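Local atomic coordinates of PHOX (Pseudomonas fluorescens, PDB entry 4A9V), a protein that hydrolyses phosphate monoesters as a beta-propeller alkaline phosphatase, using a complex iron-calcium cofactor for phosphotransfer. Residues D210-V218 / I369-V377. Sequence-based numbering, arbitrary orientation. Where two conformers were deposited one is given.
Sequences DPAQKRYGV and IHARLAASV
Ala-212 and His-370 bring the two backbones closest, CA to CA 6.7 Å, where two short helices, 211-216 and 371-377, meet almost at right angles (92°, axes 10.1 Å apart). The first helix opens with a capping box between Asp-210 and Gln-213 and ends in a Schellman motif at Gly-217; the second starts just after its N-cap residue, His-370. The methyl of Ala-212 sits over one face of the His-370 imidazole, CB 3.5 Å from the ring centroid, a CH-pi contact, and also touches CD1 of Leu-373. Tyr-216 reaches the first turn of helix 371-377, where its OH accepts a nearly straight bond from Arg-372 N (3.1 Å, 174°); the same OH bonds to Arg-269 O. Extended from CG to NE, Arg-372 runs back over the phenol, its CD 3.9 Å from the ring centroid, so that NH1 can donate to Arg-215 O (3.0 Å), which lies near the guanidinium plane. Arg-215 runs counter to Leu-373: CG beside the carbonyl carbon (chi1 172°) and a bend at chi2 bring its guanidinium edge to Ser-376 OG, gripped end-on by NH1 and NH2 at 2.9 and 3.0 Å, with Arg-372 CB over one face near the rim. Salt bridges from Arg-215 NE to Glu-296, and from Arg-372 NE to Asp-291 and NH2 to Glu-293, probably offset guanidinium repulsion. The contact thus joins the connection between strands 189-193 and 249-252 to that between 340-347 and 386-391; through Asp-291, which precedes Asp-292 of the mu-oxo-diiron pocket, Arg-372 may help order the cofactor's second shell.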
# COMPACT_ATOMS: atom_id res chain seq x y z
N ASP A 210 -24.88 -5.35 -10.13
CA ASP A 210 -25.39 -4.02 -10.45
C ASP A 210 -24.23 -3.11 -10.86
O ASP A 210 -23.06 -3.51 -10.83
CB ASP A 210 -26.18 -3.45 -9.26
CG ASP A 210 -25.31 -3.17 -8.04
OD1 ASP A 210 -24.20 -2.66 -8.20
OD2 ASP A 210 -25.83 -3.27 -6.90
N PRO A 211 -24.54 -1.90 -11.35
CA PRO A 211 -23.48 -1.09 -11.92
C PRO A 211 -22.37 -0.75 -10.92
O PRO A 211 -21.21 -0.67 -11.31
CB PRO A 211 -24.22 0.16 -12.39
CG PRO A 211 -25.58 -0.34 -12.74
CD PRO A 211 -25.88 -1.42 -11.75
N ALA A 212 -22.71 -0.54 -9.66
CA ALA A 212 -21.70 -0.20 -8.66
C ALA A 212 -20.82 -1.41 -8.35
O ALA A 212 -19.60 -1.28 -8.16
CB ALA A 212 -22.35 0.33 -7.39
N GLN A 213 -21.42 -2.59 -8.32
CA GLN A 213 -20.66 -3.81 -8.14
C GLN A 213 -19.72 -4.07 -9.31
O GLN A 213 -18.54 -4.37 -9.11
CB GLN A 213 -21.62 -4.99 -7.93
CG GLN A 213 -22.39 -4.89 -6.63
CD GLN A 213 -23.55 -5.86 -6.54
OE1 GLN A 213 -24.10 -6.30 -7.55
NE2 GLN A 213 -23.99 -6.12 -5.32
N LYS A 214 -20.18 -3.80 -10.52
CA LYS A 214 -19.35 -3.97 -11.70
C LYS A 214 -18.18 -2.98 -11.72
O LYS A 214 -17.07 -3.35 -12.08
CB LYS A 214 -20.19 -3.83 -12.97
CG LYS A 214 -21.07 -5.04 -13.21
CD LYS A 214 -21.85 -4.93 -14.50
CE LYS A 214 -22.62 -6.21 -14.76
NZ LYS A 214 -23.46 -6.09 -15.97
N ARG A 215 -18.42 -1.74 -11.30
CA ARG A 215 -17.36 -0.74 -11.32
C ARG A 215 -16.23 -1.11 -10.36
O ARG A 215 -15.08 -0.73 -10.58
CB ARG A 215 -17.93 0.65 -10.99
CG ARG A 215 -16.89 1.75 -10.81
CD ARG A 215 -16.06 2.01 -12.06
NE ARG A 215 -15.09 3.09 -11.86
CZ ARG A 215 -15.39 4.38 -11.93
NH1 ARG A 215 -16.61 4.76 -12.29
NH2 ARG A 215 -14.47 5.30 -11.69
N TYR A 216 -16.55 -1.82 -9.29
CA TYR A 216 -15.55 -2.25 -8.34
C TYR A 216 -14.93 -3.60 -8.70
O TYR A 216 -13.93 -3.99 -8.11
CB TYR A 216 -16.12 -2.23 -6.92
CG TYR A 216 -16.19 -0.84 -6.32
CD1 TYR A 216 -17.11 0.10 -6.78
CD2 TYR A 216 -15.28 -0.44 -5.36
CE1 TYR A 216 -17.13 1.39 -6.27
CE2 TYR A 216 -15.29 0.85 -4.85
CZ TYR A 216 -16.22 1.76 -5.30
OH TYR A 216 -16.25 3.05 -4.84
N GLY A 217 -15.46 -4.27 -9.72
CA GLY A 217 -14.74 -5.36 -10.37
C GLY A 217 -14.99 -6.74 -9.77
O GLY A 217 -14.22 -7.67 -10.02
N VAL A 218 -16.09 -6.90 -9.04
CA VAL A 218 -16.43 -8.22 -8.50
C VAL A 218 -16.82 -9.18 -9.62
O VAL A 218 -17.34 -8.76 -10.65
CB VAL A 218 -17.55 -8.11 -7.45
CG1 VAL A 218 -18.87 -7.71 -8.09
CG2 VAL A 218 -17.68 -9.39 -6.64
N ILE A 369 -19.54 5.12 -0.15
CA ILE A 369 -19.53 3.70 -0.49
C ILE A 369 -19.22 3.52 -1.98
O ILE A 369 -18.53 2.58 -2.37
CB ILE A 369 -20.87 3.04 -0.10
CG1 ILE A 369 -21.09 3.12 1.42
CG2 ILE A 369 -20.92 1.59 -0.57
CD1 ILE A 369 -22.52 2.85 1.84
N HIS A 370 -19.73 4.44 -2.79
CA HIS A 370 -19.54 4.42 -4.24
C HIS A 370 -18.71 5.59 -4.70
O HIS A 370 -18.97 6.19 -5.74
CB HIS A 370 -20.89 4.40 -4.93
CG HIS A 370 -21.68 3.16 -4.63
ND1 HIS A 370 -23.03 3.12 -4.68
CD2 HIS A 370 -21.26 1.87 -4.31
CE1 HIS A 370 -23.45 1.87 -4.38
NE2 HIS A 370 -22.36 1.11 -4.15
N ALA A 371 -17.61 5.83 -4.00
CA ALA A 371 -16.75 6.97 -4.29
C ALA A 371 -16.25 6.97 -5.74
O ALA A 371 -16.12 8.03 -6.34
CB ALA A 371 -15.59 7.02 -3.32
N ARG A 372 -15.95 5.80 -6.29
CA ARG A 372 -15.49 5.74 -7.68
C ARG A 372 -16.52 6.36 -8.61
O ARG A 372 -16.17 7.05 -9.57
CB ARG A 372 -15.24 4.29 -8.10
CG ARG A 372 -13.96 3.68 -7.56
CD ARG A 372 -13.72 2.30 -8.14
NE ARG A 372 -12.39 1.81 -7.84
CZ ARG A 372 -11.87 0.70 -8.33
NH1 ARG A 372 -12.61 -0.13 -9.07
NH2 ARG A 372 -10.60 0.43 -8.10
N LEU A 373 -17.79 6.00 -8.42
CA LEU A 373 -18.86 6.49 -9.27
C LEU A 373 -19.04 7.99 -9.09
O LEU A 373 -19.29 8.70 -10.06
CB LEU A 373 -20.17 5.76 -8.96
CG LEU A 373 -20.19 4.31 -9.40
CD1 LEU A 373 -21.51 3.67 -9.01
CD2 LEU A 373 -19.98 4.19 -10.91
N ALA A 374 -18.95 8.47 -7.86
CA ALA A 374 -19.10 9.90 -7.60
C ALA A 374 -17.96 10.68 -8.26
O ALA A 374 -18.18 11.75 -8.85
CB ALA A 374 -19.15 10.16 -6.10
N ALA A 375 -16.75 10.14 -8.19
CA ALA A 375 -15.59 10.80 -8.78
C ALA A 375 -15.70 10.86 -10.31
O ALA A 375 -15.28 11.83 -10.93
CB ALA A 375 -14.32 10.08 -8.36
N SER A 376 -16.30 9.84 -10.93
CA SER A 376 -16.56 9.91 -12.36
C SER A 376 -17.56 11.02 -12.69
O SER A 376 -17.39 11.74 -13.66
CB SER A 376 -17.07 8.57 -12.88
OG SER A 376 -16.05 7.59 -12.87
N VAL A 377 -18.60 11.17 -11.87
CA VAL A 377 -19.60 12.21 -12.11
C VAL A 377 -18.94 13.59 -12.15
O VAL A 377 -19.28 14.43 -12.99
CB VAL A 377 -20.71 12.19 -11.04
CG1 VAL A 377 -21.57 13.45 -11.11
CG2 VAL A 377 -21.58 10.96 -11.23